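Serine/threonine-protein kinase Tel1 (Chaetomium thermophilum, PDB 6SKY) probably phosphorylates serine and threonine residues followed by glutamine, using ATP, to switch on checkpoint signalling when DNA is damaged. Local coordinates at residues A[2387-2392]-A[2423-2428]; A[2380-2385]-A[2396-2401]; A[2458-2463]-A[2566-2571]; A[2274-2279]-A[2289-2294]. One frame throughout, in Å; residues are numbered along the deposited sequence.

Interaction 1 (A[2387-2392]-A[2423-2428])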
# COMPACT_ATOMS: atom_id res chain seq x y z
N ALA A 2387 35.91 -6.12 -9.75
CA ALA A 2387 36.11 -5.98 -8.32
C ALA A 2387 35.44 -7.08 -7.51
O ALA A 2387 36.08 -7.70 -6.67
CB ALA A 2387 35.62 -4.61 -7.85
N SER A 2388 34.16 -7.34 -7.74
CA SER A 2388 33.44 -8.33 -6.96
C SER A 2388 32.48 -9.10 -7.86
O SER A 2388 32.35 -8.80 -9.05
CB SER A 2388 32.68 -7.68 -5.80
OG SER A 2388 31.57 -6.94 -6.28
N ASP A 2389 31.81 -10.08 -7.28
CA ASP A 2389 30.83 -10.90 -7.98
C ASP A 2389 29.40 -10.51 -7.65
O ASP A 2389 28.47 -11.16 -8.15
CB ASP A 2389 31.03 -12.37 -7.65
CG ASP A 2389 32.12 -13.01 -8.48
OD1 ASP A 2389 33.30 -12.64 -8.31
OD2 ASP A 2389 31.79 -13.89 -9.30
N GLU A 2390 29.19 -9.49 -6.83
CA GLU A 2390 27.84 -9.12 -6.43
C GLU A 2390 27.00 -8.73 -7.64
O GLU A 2390 25.84 -9.13 -7.75
CB GLU A 2390 27.87 -7.98 -5.43
CG GLU A 2390 28.52 -8.31 -4.11
CD GLU A 2390 28.61 -7.10 -3.20
OE1 GLU A 2390 29.12 -6.05 -3.64
OE2 GLU A 2390 28.15 -7.19 -2.04
N HIS A 2391 27.57 -7.94 -8.54
CA HIS A 2391 26.86 -7.40 -9.69
C HIS A 2391 27.49 -7.99 -10.94
O HIS A 2391 28.55 -7.54 -11.37
CB HIS A 2391 26.93 -5.88 -9.70
CG HIS A 2391 26.73 -5.27 -8.35
ND1 HIS A 2391 27.79 -4.93 -7.53
CD2 HIS A 2391 25.61 -4.93 -7.68
CE1 HIS A 2391 27.32 -4.41 -6.41
NE2 HIS A 2391 26.00 -4.40 -6.47
N ASP A 2392 26.86 -9.02 -11.50
CA ASP A 2392 27.38 -9.67 -12.69
C ASP A 2392 26.49 -9.54 -13.90
O ASP A 2392 26.91 -9.91 -15.00
CB ASP A 2392 27.64 -11.15 -12.42
CG ASP A 2392 29.00 -11.40 -11.82
OD1 ASP A 2392 29.75 -10.42 -11.65
OD2 ASP A 2392 29.32 -12.57 -11.52
N PRO A 2423 37.70 -10.60 -15.41
CA PRO A 2423 37.78 -12.02 -15.71
C PRO A 2423 36.89 -12.36 -16.90
O PRO A 2423 35.77 -11.87 -17.01
CB PRO A 2423 37.28 -12.69 -14.43
CG PRO A 2423 37.44 -11.67 -13.39
CD PRO A 2423 37.23 -10.36 -14.03
N THR A 2424 37.39 -13.22 -17.78
CA THR A 2424 36.60 -13.55 -18.96
C THR A 2424 35.42 -14.45 -18.64
O THR A 2424 34.61 -14.70 -19.53
CB THR A 2424 37.47 -14.20 -20.02
OG1 THR A 2424 38.30 -15.19 -19.41
CG2 THR A 2424 38.33 -13.17 -20.68
N ARG A 2425 35.30 -14.94 -17.41
CA ARG A 2425 34.13 -15.74 -17.07
C ARG A 2425 32.88 -14.90 -16.94
O ARG A 2425 31.79 -15.47 -16.83
CB ARG A 2425 34.38 -16.50 -15.77
CG ARG A 2425 34.47 -15.61 -14.57
CD ARG A 2425 34.59 -16.40 -13.30
NE ARG A 2425 34.40 -15.56 -12.13
CZ ARG A 2425 35.38 -14.91 -11.51
NH1 ARG A 2425 35.12 -14.17 -10.45
NH2 ARG A 2425 36.62 -15.00 -11.96
N LYS A 2426 33.00 -13.58 -16.93
CA LYS A 2426 31.84 -12.71 -16.90
C LYS A 2426 31.19 -12.59 -18.26
O LYS A 2426 29.99 -12.35 -18.36
CB LYS A 2426 32.23 -11.33 -16.39
CG LYS A 2426 33.13 -11.33 -15.19
CD LYS A 2426 32.35 -11.47 -13.92
CE LYS A 2426 33.23 -11.14 -12.75
NZ LYS A 2426 32.45 -11.03 -11.50
N PHE A 2427 31.97 -12.75 -19.33
CA PHE A 2427 31.47 -12.68 -20.69
C PHE A 2427 31.25 -14.04 -21.32
O PHE A 2427 30.86 -14.11 -22.48
CB PHE A 2427 32.45 -11.89 -21.56
CG PHE A 2427 32.82 -10.56 -21.00
CD1 PHE A 2427 31.96 -9.50 -21.08
CD2 PHE A 2427 34.05 -10.37 -20.41
CE1 PHE A 2427 32.30 -8.28 -20.57
CE2 PHE A 2427 34.40 -9.15 -19.91
CZ PHE A 2427 33.52 -8.11 -19.98
N ALA A 2428 31.50 -15.12 -20.58
CA ALA A 2428 31.54 -16.43 -21.21
C ALA A 2428 30.18 -16.86 -21.74
O ALA A 2428 30.12 -17.59 -22.73
CB ALA A 2428 32.06 -17.46 -20.21
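Lys2426 brings its ammonium group up to the carboxylates of Asp2389 and Asp2392, and most of the polar atoms that meet here are paired through it. Its shortest bond runs from NZ to OD1 of Asp2392, 2.8 Å long; the nitrogen arrives on the syn side of that carboxylate, 20° out of its plane. A weak hydrogen bond from NZ to the carbonyl O of Ser2388, 3.3 Å, adds a backbone acceptor, and Asp2389 OD2 stands 3.7 Å from NZ as a long salt bridge. The lysine chain bends at its second torsion (chi2 -84°), then runs extended to NZ, which carries the charge across to the facing loop. A long, flexible side chain suits this place, because one amine has to serve several acceptors. The contact joins two loops of the FAT region: 2387-2392 follows the long helix 2348-2387, while 2423-2428 leads toward helix 2431-2434. Asp2389 is shared, for its OD1 also takes a weak, bent bond of 3.2 Å from Arg2425 NH1. Carboxylate and guanidinium lie nearly coplanar, 9° apart, the acid meeting the edge of the arginine. Through the shared Asp2389 the four charged residues are linked into one salt-bridge network near the surface. An asparagine in place of Asp2392 would probably weaken the network, leaving the lysine charge without its closest counter-ion. Away from the charges, Phe2427 turns to pack on Phe2398 and Met2399 of helix 2394-2404.

Interaction 2 (A[2380-2385]-A[2396-2401])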
# COMPACT_ATOMS: atom_id res chain seq x y z
N ASN A 2380 33.14 2.77 -15.06
CA ASN A 2380 32.73 2.22 -13.78
C ASN A 2380 32.04 0.87 -13.91
O ASN A 2380 32.14 0.06 -13.00
CB ASN A 2380 31.84 3.20 -13.04
CG ASN A 2380 32.59 4.40 -12.55
OD1 ASN A 2380 33.54 4.29 -11.79
ND2 ASN A 2380 32.18 5.56 -12.99
N TYR A 2381 31.37 0.59 -15.03
CA TYR A 2381 30.89 -0.77 -15.25
C TYR A 2381 32.05 -1.75 -15.31
O TYR A 2381 32.02 -2.81 -14.69
CB TYR A 2381 30.06 -0.85 -16.53
CG TYR A 2381 28.60 -0.60 -16.32
CD1 TYR A 2381 27.94 -1.14 -15.25
CD2 TYR A 2381 27.89 0.19 -17.19
CE1 TYR A 2381 26.62 -0.91 -15.06
CE2 TYR A 2381 26.56 0.43 -17.00
CZ TYR A 2381 25.93 -0.13 -15.93
OH TYR A 2381 24.60 0.11 -15.73
N LEU A 2382 33.09 -1.39 -16.06
CA LEU A 2382 34.23 -2.29 -16.17
C LEU A 2382 34.96 -2.45 -14.84
O LEU A 2382 35.43 -3.54 -14.52
CB LEU A 2382 35.18 -1.80 -17.25
CG LEU A 2382 34.68 -2.06 -18.65
CD1 LEU A 2382 35.67 -1.54 -19.63
CD2 LEU A 2382 34.44 -3.52 -18.85
N LEU A 2383 35.08 -1.38 -14.06
CA LEU A 2383 35.72 -1.50 -12.76
C LEU A 2383 34.88 -2.32 -11.80
O LEU A 2383 35.43 -3.06 -10.98
CB LEU A 2383 36.00 -0.12 -12.17
CG LEU A 2383 37.11 0.69 -12.82
CD1 LEU A 2383 37.20 2.03 -12.15
CD2 LEU A 2383 38.42 -0.03 -12.72
N SER A 2384 33.56 -2.19 -11.87
CA SER A 2384 32.70 -2.96 -10.98
C SER A 2384 32.70 -4.43 -11.31
O SER A 2384 32.55 -5.26 -10.41
CB SER A 2384 31.29 -2.42 -11.04
OG SER A 2384 30.36 -3.46 -10.86
N LEU A 2385 32.84 -4.79 -12.59
CA LEU A 2385 32.92 -6.20 -12.94
C LEU A 2385 34.22 -6.82 -12.45
O LEU A 2385 34.25 -8.00 -12.10
CB LEU A 2385 32.80 -6.39 -14.44
CG LEU A 2385 31.41 -6.26 -15.03
CD1 LEU A 2385 31.49 -6.25 -16.53
CD2 LEU A 2385 30.57 -7.40 -14.55
N LEU A 2396 26.06 -7.75 -19.11
CA LEU A 2396 25.06 -7.61 -20.16
C LEU A 2396 24.78 -6.14 -20.46
O LEU A 2396 24.66 -5.74 -21.62
CB LEU A 2396 23.79 -8.33 -19.73
CG LEU A 2396 22.90 -8.93 -20.79
CD1 LEU A 2396 23.73 -9.73 -21.74
CD2 LEU A 2396 21.90 -9.81 -20.12
N ARG A 2397 24.71 -5.32 -19.41
CA ARG A 2397 24.46 -3.90 -19.60
C ARG A 2397 25.66 -3.20 -20.21
O ARG A 2397 25.51 -2.37 -21.12
CB ARG A 2397 24.07 -3.26 -18.28
CG ARG A 2397 23.79 -1.78 -18.37
CD ARG A 2397 22.86 -1.46 -19.51
NE ARG A 2397 22.90 -0.04 -19.85
CZ ARG A 2397 22.43 0.48 -20.97
NH1 ARG A 2397 22.51 1.78 -21.19
NH2 ARG A 2397 21.88 -0.30 -21.88
N PHE A 2398 26.87 -3.53 -19.75
CA PHE A 2398 28.05 -3.01 -20.40
C PHE A 2398 28.10 -3.40 -21.86
O PHE A 2398 28.49 -2.60 -22.71
CB PHE A 2398 29.32 -3.49 -19.71
CG PHE A 2398 30.54 -3.38 -20.57
CD1 PHE A 2398 31.15 -2.16 -20.76
CD2 PHE A 2398 31.04 -4.48 -21.23
CE1 PHE A 2398 32.25 -2.06 -21.56
CE2 PHE A 2398 32.13 -4.36 -22.04
CZ PHE A 2398 32.73 -3.15 -22.20
N MET A 2399 27.73 -4.63 -22.18
CA MET A 2399 27.81 -5.10 -23.56
C MET A 2399 26.83 -4.36 -24.45
O MET A 2399 27.19 -3.93 -25.55
CB MET A 2399 27.54 -6.61 -23.60
CG MET A 2399 27.97 -7.27 -24.88
SD MET A 2399 29.63 -6.76 -25.34
CE MET A 2399 30.57 -7.41 -23.97
N ALA A 2400 25.59 -4.19 -23.99
CA ALA A 2400 24.63 -3.41 -24.76
C ALA A 2400 25.14 -1.99 -24.97
O ALA A 2400 25.11 -1.46 -26.10
CB ALA A 2400 23.28 -3.39 -24.04
N LEU A 2401 25.64 -1.36 -23.91
CA LEU A 2401 26.10 0.02 -23.99
C LEU A 2401 27.30 0.16 -24.91
O LEU A 2401 27.44 1.17 -25.60
CB LEU A 2401 26.43 0.51 -22.60
CG LEU A 2401 26.80 1.97 -22.43
CD1 LEU A 2401 25.60 2.83 -22.72
CD2 LEU A 2401 27.25 2.16 -21.02
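Tyr2381 and Phe2398 mark the closest backbone approach of two nearly antiparallel helical segments, 2380-2385 and 2396-2401, whose axes come within 10.1 Å at 151° between their N-to-C directions. Leu2382 packs against Phe2398: methyl CD2 sits over the centre of the ring, 3.8 Å from its centroid and only 12° off the normal, a CH-pi contact. Phe2398 has CG anti to the backbone N (chi1 160°), a setting that stands the ring beside its helix with one face turned to the leucine. A branched leucine suits the spot because one methyl can settle on the ring while CG rests against CE1 at the rim. Beside this, the CB atoms of Tyr2381 and Phe2398 pack 4.2 Å apart. The tyrosine ring reaches past them and crosses Arg2397 at a slant, bringing OH to 3.3 Å from CG of the arginine, and Leu2401 CD2 meets the ring at its edge. Ring and guanidinium planes are turned steeply against each other, and across this pair it is the aliphatic part of the arginine that the tyrosine touches. The polar ends turn instead to Asp2300 on helix 2286-2303, which forms a salt bridge with Arg2397 NE and takes a weak hydrogen bond from Tyr2381 OH. No hydrogen bond joins the two segments, so this helical hairpin of the FAT solenoid is held here by apolar packing, with its polar ends directed to a third helix.

Interaction 3 (A[2458-2463]-A[2566-2571])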
# COMPACT_ATOMS: atom_id res chain seq x y z
N VAL A 2458 40.08 -19.04 -25.08
CA VAL A 2458 41.26 -19.66 -24.50
C VAL A 2458 41.04 -20.03 -23.04
O VAL A 2458 41.45 -21.10 -22.60
CB VAL A 2458 42.48 -18.74 -24.67
CG1 VAL A 2458 43.64 -19.27 -23.89
CG2 VAL A 2458 42.85 -18.65 -26.11
N ASP A 2459 40.38 -19.17 -22.26
CA ASP A 2459 40.18 -19.50 -20.85
C ASP A 2459 39.09 -20.54 -20.66
O ASP A 2459 39.23 -21.44 -19.83
CB ASP A 2459 39.83 -18.25 -20.05
CG ASP A 2459 40.98 -17.29 -19.95
OD1 ASP A 2459 42.03 -17.56 -20.57
OD2 ASP A 2459 40.84 -16.27 -19.26
N HIS A 2460 38.00 -20.44 -21.41
CA HIS A 2460 36.85 -21.34 -21.28
C HIS A 2460 36.57 -21.94 -22.64
O HIS A 2460 35.68 -21.48 -23.36
CB HIS A 2460 35.64 -20.60 -20.72
CG HIS A 2460 35.95 -19.79 -19.51
ND1 HIS A 2460 35.73 -20.25 -18.23
CD2 HIS A 2460 36.49 -18.56 -19.38
CE1 HIS A 2460 36.12 -19.33 -17.37
NE2 HIS A 2460 36.58 -18.29 -18.03
N PRO A 2461 37.30 -22.99 -23.03
CA PRO A 2461 37.19 -23.48 -24.41
C PRO A 2461 35.87 -24.14 -24.72
O PRO A 2461 35.37 -24.01 -25.84
CB PRO A 2461 38.37 -24.45 -24.51
CG PRO A 2461 38.66 -24.84 -23.15
CD PRO A 2461 38.37 -23.67 -22.29
N TYR A 2462 35.27 -24.85 -23.77
CA TYR A 2462 34.00 -25.50 -24.01
C TYR A 2462 32.82 -24.54 -24.03
O TYR A 2462 31.68 -24.98 -24.18
CB TYR A 2462 33.76 -26.59 -22.97
CG TYR A 2462 34.93 -27.51 -22.81
CD1 TYR A 2462 35.37 -28.30 -23.86
CD2 TYR A 2462 35.60 -27.60 -21.61
CE1 TYR A 2462 36.44 -29.13 -23.71
CE2 TYR A 2462 36.67 -28.43 -21.46
CZ TYR A 2462 37.09 -29.20 -22.51
OH TYR A 2462 38.16 -30.03 -22.35
N HIS A 2463 33.08 -23.24 -23.87
CA HIS A 2463 32.05 -22.23 -23.97
C HIS A 2463 32.23 -21.31 -25.17
O HIS A 2463 31.30 -20.56 -25.49
CB HIS A 2463 32.00 -21.37 -22.70
CG HIS A 2463 31.55 -22.11 -21.49
ND1 HIS A 2463 32.39 -22.92 -20.75
CD2 HIS A 2463 30.34 -22.17 -20.88
CE1 HIS A 2463 31.71 -23.45 -19.75
NE2 HIS A 2463 30.47 -23.01 -19.81
N ALA A 2566 35.56 -20.59 -12.04
CA ALA A 2566 36.38 -19.45 -11.64
C ALA A 2566 37.84 -19.82 -11.55
O ALA A 2566 38.71 -18.98 -11.82
CB ALA A 2566 35.89 -18.89 -10.31
N ASN A 2567 38.14 -21.06 -11.19
CA ASN A 2567 39.52 -21.54 -11.10
C ASN A 2567 40.12 -21.89 -12.46
O ASN A 2567 41.31 -22.22 -12.51
CB ASN A 2567 39.59 -22.76 -10.18
CG ASN A 2567 38.32 -23.59 -10.22
OD1 ASN A 2567 37.22 -23.08 -10.03
ND2 ASN A 2567 38.47 -24.89 -10.46
N LEU A 2568 39.34 -21.83 -13.54
CA LEU A 2568 39.81 -22.09 -14.89
C LEU A 2568 40.29 -23.53 -15.06
O LEU A 2568 41.20 -23.80 -15.86
CB LEU A 2568 40.92 -21.12 -15.30
CG LEU A 2568 40.52 -19.98 -16.23
CD1 LEU A 2568 39.32 -19.26 -15.67
CD2 LEU A 2568 41.67 -19.03 -16.42
N ASP A 2569 39.69 -24.46 -14.33
CA ASP A 2569 40.10 -25.86 -14.34
C ASP A 2569 38.96 -26.70 -14.87
O ASP A 2569 37.93 -26.86 -14.20
CB ASP A 2569 40.51 -26.32 -12.94
CG ASP A 2569 40.98 -27.76 -12.91
OD1 ASP A 2569 42.06 -28.04 -13.46
OD2 ASP A 2569 40.26 -28.60 -12.33
N TYR A 2570 39.13 -27.24 -16.07
CA TYR A 2570 38.11 -28.06 -16.71
C TYR A 2570 38.59 -29.48 -16.90
O TYR A 2570 38.39 -30.10 -17.94
CB TYR A 2570 37.69 -27.45 -18.05
CG TYR A 2570 36.92 -26.17 -17.89
CD1 TYR A 2570 35.59 -26.19 -17.51
CD2 TYR A 2570 37.52 -24.94 -18.10
CE1 TYR A 2570 34.89 -25.04 -17.36
CE2 TYR A 2570 36.83 -23.79 -17.94
CZ TYR A 2570 35.51 -23.84 -17.58
OH TYR A 2570 34.80 -22.68 -17.42
N SER A 2571 39.26 -30.02 -15.88
CA SER A 2571 39.68 -31.41 -15.89
C SER A 2571 38.66 -32.34 -15.27
O SER A 2571 38.61 -33.52 -15.62
CB SER A 2571 41.02 -31.56 -15.17
OG SER A 2571 40.92 -31.07 -13.84
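Tyr2570 and His2460 meet through a hydrogen bond, OH to ND1 at 2.7 Å and almost straight at 173°. The hydroxyl lies in the plane of the imidazole, at its edge, and either partner could be the donor. The two rings stand rim to rim, planes 76° apart, so the bond rather than stacking joins them. Tyr2462 brings its ring edge toward the face of Tyr2570 in an offset edge-to-face arrangement, centroids 6.0 Å apart, and its CE2 touches Tyr2570 CB at 3.7 Å. A tyrosine suits position Tyr2570 by offering a broad apolar ring and a polar tip on a single side chain. Leu2568 also touches the histidine, with CD1 3.6 Å from His2460 CE1, while its CD2 lies 4.0 Å from CG of Asp2459. An alanine in place of His2460 would probably leave the Tyr2570 hydroxyl without its imidazole partner and take from Leu2568 the ring atoms that its CD1 touches. Further out, Tyr2570 OH has a second partner in the backbone N of Ser2565, just before this segment, so two bonds hold the hydroxyl. His2460 is the first residue past the end of helix 2444-2459, and with CG beside the backbone N (chi1 -49°) its ring reaches toward the facing loop. His2463 NE2 is bonded to Ile2562 O, and Asp2459 OD2 to Thr2424 OG1. The junction of two FAT helices is thus joined to the loop before strand 2576-2585 by one nearly straight hydrogen bond within an aromatic cluster.

Interaction 4 (A[2274-2279]-A[2289-2294])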
# COMPACT_ATOMS: atom_id res chain seq x y z
N PRO A 2274 32.92 12.07 -3.70
CA PRO A 2274 33.51 11.82 -2.38
C PRO A 2274 33.64 10.35 -2.03
O PRO A 2274 34.62 9.98 -1.39
CB PRO A 2274 32.54 12.54 -1.45
CG PRO A 2274 32.09 13.66 -2.23
CD PRO A 2274 31.94 13.17 -3.63
N ALA A 2275 32.71 9.50 -2.45
CA ALA A 2275 32.82 8.08 -2.13
C ALA A 2275 33.98 7.45 -2.89
O ALA A 2275 34.79 6.71 -2.31
CB ALA A 2275 31.52 7.37 -2.44
N LEU A 2276 34.08 7.72 -4.19
CA LEU A 2276 35.22 7.20 -4.93
C LEU A 2276 36.54 7.72 -4.38
O LEU A 2276 37.55 7.02 -4.42
CB LEU A 2276 35.11 7.55 -6.41
CG LEU A 2276 34.39 6.54 -7.30
CD1 LEU A 2276 32.90 6.70 -7.19
CD2 LEU A 2276 34.82 6.72 -8.73
N LYS A 2277 36.55 8.95 -3.86
CA LYS A 2277 37.77 9.47 -3.26
C LYS A 2277 38.05 8.82 -1.91
O LYS A 2277 39.22 8.66 -1.54
CB LYS A 2277 37.66 10.98 -3.12
CG LYS A 2277 38.91 11.65 -2.65
CD LYS A 2277 38.80 13.16 -2.76
CE LYS A 2277 40.09 13.84 -2.33
NZ LYS A 2277 39.99 15.32 -2.37
N GLU A 2278 37.01 8.43 -1.18
CA GLU A 2278 37.21 7.74 0.09
C GLU A 2278 37.75 6.34 -0.12
O GLU A 2278 38.37 5.78 0.78
CB GLU A 2278 35.91 7.65 0.87
CG GLU A 2278 35.42 8.96 1.41
CD GLU A 2278 36.42 9.63 2.31
OE1 GLU A 2278 36.97 8.95 3.19
OE2 GLU A 2278 36.68 10.84 2.11
N LEU A 2279 37.50 5.74 -1.28
CA LEU A 2279 38.07 4.42 -1.54
C LEU A 2279 39.59 4.42 -1.41
O LEU A 2279 40.17 3.43 -0.97
CB LEU A 2279 37.66 3.92 -2.92
CG LEU A 2279 36.29 3.28 -2.97
CD1 LEU A 2279 36.07 2.66 -4.32
CD2 LEU A 2279 36.18 2.24 -1.90
N GLY A 2289 33.34 -2.53 -5.12
CA GLY A 2289 32.32 -2.99 -6.05
C GLY A 2289 31.02 -2.24 -5.89
O GLY A 2289 30.41 -1.82 -6.87
N GLN A 2290 30.59 -2.04 -4.65
CA GLN A 2290 29.35 -1.30 -4.40
C GLN A 2290 29.47 0.15 -4.85
O GLN A 2290 28.56 0.68 -5.49
CB GLN A 2290 28.99 -1.39 -2.92
CG GLN A 2290 27.73 -0.64 -2.54
CD GLN A 2290 26.48 -1.25 -3.13
OE1 GLN A 2290 26.15 -1.02 -4.29
NE2 GLN A 2290 25.76 -2.01 -2.32
N VAL A 2291 30.60 0.79 -4.56
CA VAL A 2291 30.77 2.19 -4.96
C VAL A 2291 30.76 2.32 -6.48
O VAL A 2291 30.10 3.22 -7.04
CB VAL A 2291 32.07 2.75 -4.36
CG1 VAL A 2291 32.30 4.14 -4.82
CG2 VAL A 2291 31.99 2.72 -2.87
N PHE A 2292 31.47 1.44 -7.18
CA PHE A 2292 31.57 1.54 -8.63
C PHE A 2292 30.25 1.22 -9.31
O PHE A 2292 29.89 1.88 -10.29
CB PHE A 2292 32.66 0.60 -9.14
CG PHE A 2292 34.04 1.02 -8.78
CD1 PHE A 2292 34.40 2.33 -8.82
CD2 PHE A 2292 34.97 0.09 -8.40
CE1 PHE A 2292 35.67 2.71 -8.49
CE2 PHE A 2292 36.24 0.46 -8.07
CZ PHE A 2292 36.58 1.78 -8.12
N HIS A 2293 29.52 0.23 -8.81
CA HIS A 2293 28.22 -0.05 -9.39
C HIS A 2293 27.25 1.10 -9.15
O HIS A 2293 26.48 1.47 -10.05
CB HIS A 2293 27.65 -1.33 -8.81
CG HIS A 2293 26.32 -1.70 -9.36
ND1 HIS A 2293 26.16 -2.23 -10.62
CD2 HIS A 2293 25.08 -1.61 -8.83
CE1 HIS A 2293 24.88 -2.45 -10.84
NE2 HIS A 2293 24.20 -2.09 -9.77
N GLN A 2294 27.28 1.69 -7.95
CA GLN A 2294 26.49 2.87 -7.67
C GLN A 2294 26.74 3.97 -8.70
O GLN A 2294 25.80 4.51 -9.29
CB GLN A 2294 26.84 3.38 -6.27
CG GLN A 2294 25.86 4.32 -5.67
CD GLN A 2294 24.58 3.64 -5.35
OE1 GLN A 2294 24.57 2.63 -4.64
NE2 GLN A 2294 23.49 4.16 -5.87
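Leu2276, Leu2279 and Val2291 carry a buried, apolar helix-helix contact in the FAT domain, between helix 2264-2279 and helix 2286-2303, consecutive helices of its alpha solenoid. The short segments run nearly antiparallel, at 152° with axes 10.0 Å apart, as expected of a helical hairpin. The CB of Val2291 is directed toward the partner helix. Its CG1, anti to the backbone N (chi1 177°), lies 3.5 Å from CD1 of Leu2276 and 4.1 Å from CB of Ala2275. Alanine suits its place, since its lone methyl lets the valine branch come near the opposite backbone. Leu2279 meets the valine tip to tip, CD1 to CB at 4.0 Å, and the same methyl reaches Phe2292 CZ at 3.9 Å. The phenylalanine ring is also met at its edge by Leu2276 CD2, 4.1 Å from CE1. The two leucines thereby border the ring from different directions: Leu2276 divides its methyls, CD1 to the valine and CD2 to the ring, whereas CD1 of Leu2279 touches both. No hydrogen bond crosses between the segments. Around them, helix 2245-2259 packs against helix 2264-2279, with Pro2274 on Leu2249 and Leu2279 on Ser2246, and Arg2245 forms a salt bridge to Glu2278. Phe2292 extends beyond the pair onto helix 2348-2387, against Asn2380, Leu2383 and Ser2384, so that helix 2286-2303 lies between its neighbours.

Interactions 2 and 4 are buried helical hairpins with no hydrogen bond across them, and they adjoin: Phe2292 of interaction 4 packs against helix 2348-2387, which supplies one side of interaction 2. Interaction 1 continues from that helix into the loops at its end and changes character, being a charged network near the surface. It touches interaction 2 through Phe2427, and interaction 4 through the stacked rings of His2391 and His2293. Partly buried, interaction 3 mixes polar bonding with aromatic packing and meets interaction 1 at Thr2424 and Asp2459. Interactions 3 and 4 stay apart, their nearest atoms about 17 Å from each other.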